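Local coordinates for periplasmic binding protein (Pseudomonas aeruginosa, PDB 2R79) that binds heme in the periplasm, with a tyrosine as axial ligand to its iron, probably for uptake by the bacterium, at residues A141-L145 / G172-A177; A210-L215 / R231-L235. One frame throughout, in Å; residues are numbered along the deposited sequence.

Contact 1 (A141-L145 / G172-A177); sequences APGVL and GARNLA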
loop_
_atom_site.group_PDB
_atom_site.type_symbol
_atom_site.label_atom_id
_atom_site.label_comp_id
_atom_site.label_asym_id
_atom_site.label_seq_id
_atom_site.Cartn_x
_atom_site.Cartn_y
_atom_site.Cartn_z
ATOM N N ALA A 141 7.388 -5.023 -39.079
ATOM C CA ALA A 141 6.298 -4.358 -38.374
ATOM C C ALA A 141 5.097 -5.290 -38.200
ATOM O O ALA A 141 4.616 -5.884 -39.161
ATOM C CB ALA A 141 5.889 -3.113 -39.129
ATOM N N PRO A 142 4.590 -5.421 -36.969
ATOM C CA PRO A 142 3.441 -6.300 -36.720
ATOM C C PRO A 142 2.074 -5.685 -37.054
ATOM O O PRO A 142 1.865 -4.477 -36.890
ATOM C CB PRO A 142 3.569 -6.592 -35.233
ATOM C CG PRO A 142 4.040 -5.255 -34.699
ATOM C CD PRO A 142 5.118 -4.872 -35.704
ATOM N N GLY A 143 1.150 -6.526 -37.522
ATOM C CA GLY A 143 -0.198 -6.063 -37.814
ATOM C C GLY A 143 -0.941 -5.995 -36.488
ATOM O O GLY A 143 -0.981 -6.980 -35.751
ATOM N N VAL A 144 -1.540 -4.850 -36.178
ATOM C CA VAL A 144 -2.225 -4.680 -34.900
ATOM C C VAL A 144 -3.580 -3.994 -35.016
ATOM O O VAL A 144 -3.873 -3.333 -36.011
ATOM C CB VAL A 144 -1.329 -3.845 -33.935
ATOM C CG1 VAL A 144 -2.033 -3.603 -32.601
ATOM C CG2 VAL A 144 -0.000 -4.563 -33.715
ATOM N N LEU A 145 -4.412 -4.170 -33.994
ATOM C CA LEU A 145 -5.718 -3.524 -33.943
ATOM C C LEU A 145 -5.805 -2.748 -32.629
ATOM O O LEU A 145 -5.289 -3.196 -31.607
ATOM C CB LEU A 145 -6.846 -4.559 -34.001
ATOM C CG LEU A 145 -7.060 -5.277 -35.335
ATOM C CD1 LEU A 145 -8.049 -6.416 -35.154
ATOM C CD2 LEU A 145 -7.572 -4.285 -36.372
ATOM N N GLY A 172 5.335 1.944 -34.464
ATOM C CA GLY A 172 5.920 0.911 -35.305
ATOM C C GLY A 172 5.033 -0.245 -35.744
ATOM O O GLY A 172 5.534 -1.241 -36.252
ATOM N N ALA A 173 3.723 -0.128 -35.568
ATOM C CA ALA A 173 2.817 -1.204 -35.963
ATOM C C ALA A 173 2.060 -0.848 -37.231
ATOM O O ALA A 173 2.078 0.304 -37.667
ATOM C CB ALA A 173 1.830 -1.492 -34.840
ATOM N N ARG A 174 1.412 -1.849 -37.824
ATOM C CA ARG A 174 0.594 -1.663 -39.031
ATOM C C ARG A 174 -0.861 -1.805 -38.609
ATOM O O ARG A 174 -1.264 -2.866 -38.123
ATOM C CB ARG A 174 0.894 -2.740 -40.077
ATOM C CG ARG A 174 2.285 -2.679 -40.689
ATOM C CD ARG A 174 2.306 -1.906 -41.993
ATOM N NE ARG A 174 3.580 -2.080 -42.686
ATOM C CZ ARG A 174 4.683 -1.373 -42.441
ATOM N NH1 ARG A 174 4.683 -0.424 -41.511
ATOM N NH2 ARG A 174 5.794 -1.628 -43.122
ATOM N N ASN A 175 -1.648 -0.750 -38.776
ATOM C CA ASN A 175 -3.055 -0.816 -38.402
ATOM C C ASN A 175 -3.747 -1.719 -39.424
ATOM O O ASN A 175 -3.739 -1.434 -40.618
ATOM C CB ASN A 175 -3.675 0.583 -38.420
ATOM C CG ASN A 175 -5.086 0.605 -37.852
ATOM O OD1 ASN A 175 -5.720 1.662 -37.786
ATOM N ND2 ASN A 175 -5.585 -0.559 -37.435
ATOM N N LEU A 176 -4.325 -2.814 -38.943
ATOM C CA LEU A 176 -5.005 -3.779 -39.794
ATOM C C LEU A 176 -6.362 -3.311 -40.304
ATOM O O LEU A 176 -6.890 -3.868 -41.260
ATOM C CB LEU A 176 -5.175 -5.093 -39.034
ATOM C CG LEU A 176 -4.145 -6.205 -39.231
ATOM C CD1 LEU A 176 -2.860 -5.674 -39.826
ATOM C CD2 LEU A 176 -3.906 -6.880 -37.903
ATOM N N ALA A 177 -6.924 -2.294 -39.659
ATOM C CA ALA A 177 -8.226 -1.757 -40.044
ATOM C C ALA A 177 -8.053 -0.822 -41.231
ATOM O O ALA A 177 -7.172 0.022 -41.219
ATOM C CB ALA A 177 -8.846 -1.004 -38.873
#

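Contact 2 (A210-L215 / R231-L235); sequences ARAALL and RLLVL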
loop_
_atom_site.group_PDB
_atom_site.type_symbol
_atom_site.label_atom_id
_atom_site.label_comp_id
_atom_site.label_asym_id
_atom_site.label_seq_id
_atom_site.Cartn_x
_atom_site.Cartn_y
_atom_site.Cartn_z
ATOM N N ALA A 210 -10.098 -5.454 -17.662
ATOM C CA ALA A 210 -10.383 -5.033 -19.018
ATOM C C ALA A 210 -10.243 -6.226 -19.958
ATOM O O ALA A 210 -11.064 -6.410 -20.849
ATOM C CB ALA A 210 -9.433 -3.908 -19.436
ATOM N N ARG A 211 -9.209 -7.040 -19.753
ATOM C CA ARG A 211 -8.985 -8.210 -20.601
ATOM C C ARG A 211 -10.114 -9.213 -20.477
ATOM O O ARG A 211 -10.627 -9.719 -21.485
ATOM C CB ARG A 211 -7.689 -8.923 -20.232
ATOM C CG ARG A 211 -6.456 -8.102 -20.443
ATOM C CD ARG A 211 -5.196 -8.938 -20.398
ATOM N NE ARG A 211 -4.067 -8.064 -20.670
ATOM C CZ ARG A 211 -3.570 -7.186 -19.804
ATOM N NH1 ARG A 211 -4.082 -7.073 -18.588
ATOM N NH2 ARG A 211 -2.596 -6.372 -20.178
ATOM N N ALA A 212 -10.485 -9.506 -19.233
ATOM C CA ALA A 212 -11.538 -10.469 -18.963
ATOM C C ALA A 212 -12.855 -10.023 -19.580
ATOM O O ALA A 212 -13.544 -10.820 -20.210
ATOM C CB ALA A 212 -11.697 -10.668 -17.459
ATOM N N ALA A 213 -13.206 -8.753 -19.401
ATOM C CA ALA A 213 -14.447 -8.241 -19.961
ATOM C C ALA A 213 -14.418 -8.338 -21.481
ATOM O O ALA A 213 -15.403 -8.716 -22.114
ATOM C CB ALA A 213 -14.656 -6.810 -19.541
ATOM N N LEU A 214 -13.278 -8.006 -22.066
ATOM C CA LEU A 214 -13.134 -8.055 -23.510
ATOM C C LEU A 214 -13.422 -9.456 -24.042
ATOM O O LEU A 214 -14.139 -9.624 -25.028
ATOM C CB LEU A 214 -11.716 -7.646 -23.905
ATOM C CG LEU A 214 -11.425 -7.573 -25.405
ATOM C CD1 LEU A 214 -12.101 -6.346 -25.987
ATOM C CD2 LEU A 214 -9.926 -7.512 -25.636
ATOM N N LEU A 215 -12.857 -10.460 -23.381
ATOM C CA LEU A 215 -13.033 -11.840 -23.806
ATOM C C LEU A 215 -14.445 -12.348 -23.555
ATOM O O LEU A 215 -14.976 -13.136 -24.346
ATOM C CB LEU A 215 -12.003 -12.722 -23.108
ATOM C CG LEU A 215 -10.577 -12.413 -23.592
ATOM C CD1 LEU A 215 -9.542 -12.922 -22.608
ATOM C CD2 LEU A 215 -10.380 -13.043 -24.959
ATOM N N ARG A 231 -0.844 -10.899 -25.626
ATOM C CA ARG A 231 -0.622 -9.555 -26.119
ATOM C C ARG A 231 -1.871 -8.692 -26.271
ATOM O O ARG A 231 -2.064 -8.010 -27.282
ATOM C CB ARG A 231 0.150 -9.597 -27.433
ATOM C CG ARG A 231 1.553 -10.116 -27.252
ATOM C CD ARG A 231 2.410 -9.928 -28.481
ATOM N NE ARG A 231 3.661 -10.650 -28.322
ATOM C CZ ARG A 231 4.700 -10.544 -29.138
ATOM N NH1 ARG A 231 4.634 -9.727 -30.190
ATOM N NH2 ARG A 231 5.810 -11.243 -28.895
ATOM N N LEU A 232 -2.730 -8.749 -25.263
ATOM C CA LEU A 232 -3.912 -7.911 -25.222
ATOM C C LEU A 232 -3.405 -6.788 -24.323
ATOM O O LEU A 232 -3.398 -6.919 -23.099
ATOM C CB LEU A 232 -5.079 -8.636 -24.555
ATOM C CG LEU A 232 -5.628 -9.874 -25.263
ATOM C CD1 LEU A 232 -6.832 -10.397 -24.491
ATOM C CD2 LEU A 232 -6.018 -9.524 -26.697
ATOM N N LEU A 233 -2.942 -5.707 -24.940
ATOM C CA LEU A 233 -2.385 -4.576 -24.214
ATOM C C LEU A 233 -3.438 -3.547 -23.834
ATOM O O LEU A 233 -4.238 -3.123 -24.662
ATOM C CB LEU A 233 -1.296 -3.930 -25.064
ATOM C CG LEU A 233 -0.333 -4.945 -25.701
ATOM C CD1 LEU A 233 0.573 -4.253 -26.705
ATOM C CD2 LEU A 233 0.484 -5.637 -24.623
ATOM N N VAL A 234 -3.433 -3.139 -22.574
ATOM C CA VAL A 234 -4.407 -2.167 -22.102
ATOM C C VAL A 234 -3.789 -0.789 -22.063
ATOM O O VAL A 234 -2.789 -0.559 -21.384
ATOM C CB VAL A 234 -4.940 -2.559 -20.718
ATOM C CG1 VAL A 234 -6.004 -1.568 -20.261
ATOM C CG2 VAL A 234 -5.528 -3.965 -20.793
ATOM N N LEU A 235 -4.390 0.126 -22.812
ATOM C CA LEU A 235 -3.897 1.488 -22.904
ATOM C C LEU A 235 -4.794 2.476 -22.171
ATOM O O LEU A 235 -6.019 2.327 -22.149
ATOM C CB LEU A 235 -3.805 1.913 -24.375
ATOM C CG LEU A 235 -3.089 3.236 -24.648
ATOM C CD1 LEU A 235 -1.594 3.036 -24.457
ATOM C CD2 LEU A 235 -3.375 3.710 -26.057
#

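Contact 1 (A141-L145 / G172-A177)
Leu176 lies across the backbone of Gly143: its CD1 sits 3.4 Å from Gly143 CA, and its other methyl faces the next peptide. Gly143 carries no side chain, so the leucine branch packs directly on the main chain, on the same face of the sheet as the Arg174 side chain. Leu176 chi2, at 18°, is nearly eclipsed, which suggests either strain or an uncertain placement of the branch. Two residues beyond Gly143, Leu145 crosses Leu176 at about a right angle and brings its CD2 to 3.7 Å from Leu176 CB. At the other end Ala141 lies over one face of the Arg174 guanidinium, its CB 3.8 Å from NH1 and displaced toward the rim of the group. The arginine chain bends at chi2 (-95°), turning back alongside Ala141.

The backbones beneath are a short parallel pairing of strands 143-150 and 174-175, reached through strand 155-158 and helix 163-170, in the C-terminal lobe of a two-lobed periplasmic binding protein. Three nearly straight bonds define the register: Arg174 N donates to Pro142 O at 2.8 Å, Val144 N to Arg174 O at 2.8 Å, and Leu176 N to Val144 O at 3.0 Å. Arg174 O also meets Gly143 CA in a CA-H...O contact. Gly172 precedes this pairing in a Schellman motif closing helix 163-170, and its carbonyl accepts a hydrogen bond from Tyr260.

On the face opposite Leu176, Val144 places CG2 beside its own backbone N (chi1 of CG1 178°), which points that methyl at Ala173 CB, 3.7 Å away. Phe259 of helix 248-259 packs against both residues, and Leu168 of helix 163-170 also touches Val144.

Contact 2 (A210-L215 / R231-L235)
Arg211 reaches from helix 207-217 to the carbonyl oxygen of Leu232, the central grip in a beta-alpha-beta crossover: strand 197-202 leads into this helix, and the chain returns as strand 232-235, parallel to and paired with the first. The helix runs at 120° to the strand, its axis 9.6 Å away at closest approach.

The tight part surrounds the guanidinium. With CG beside the backbone N and the chain extended from CG to NE, Arg211 slides past Leu232 in the opposite direction and delivers NE to Leu232 O at 2.8 Å. A second bond from NH2 to the same oxygen is weak and less certain. Val234 CG2 covers one guanidinium face, 3.9 Å from Arg211 CZ. Asp208 and Asp278 form long, weak ion pairs with the arginine and may partly balance its positive charge, and Ala212 of the second subunit packs on Arg211.

Toward the C-terminal end of the segment the packing is looser and wholly apolar. Leu215 CD1 comes only to 4.2 Å from Leu232 CD1, and Leu214 CD2 to 4.4 Å from that same methyl. This side is still buried: Lys216 of the second subunit packs on Leu215 and Leu232.

The NE bond itself is bent, 135° at the hydrogen: NE lies in the plane of the Leu232 carbonyl, but the oxygen stands 24° out of the guanidinium plane.

From the N terminus the chain first reaches 141-145, runs through strand 155-158 and helix 163-170, and returns at 172-177, closing contact 1 over 26 intervening residues. It then passes through strand 197-202 and enters contact 2, which closes over 15 residues between 210-215 and 231-235. The contacts are therefore in series, neither nested nor crossed. The centres of contact 1 and contact 2 are about 17 Å apart, and the two do not touch. Strand 197-202 joins them within one sheet, pairing with both 143-150 and 232-235. Helix 248-259 packs on both: its Phe259, already against contact 1, also touches Leu233 of strand 232-235.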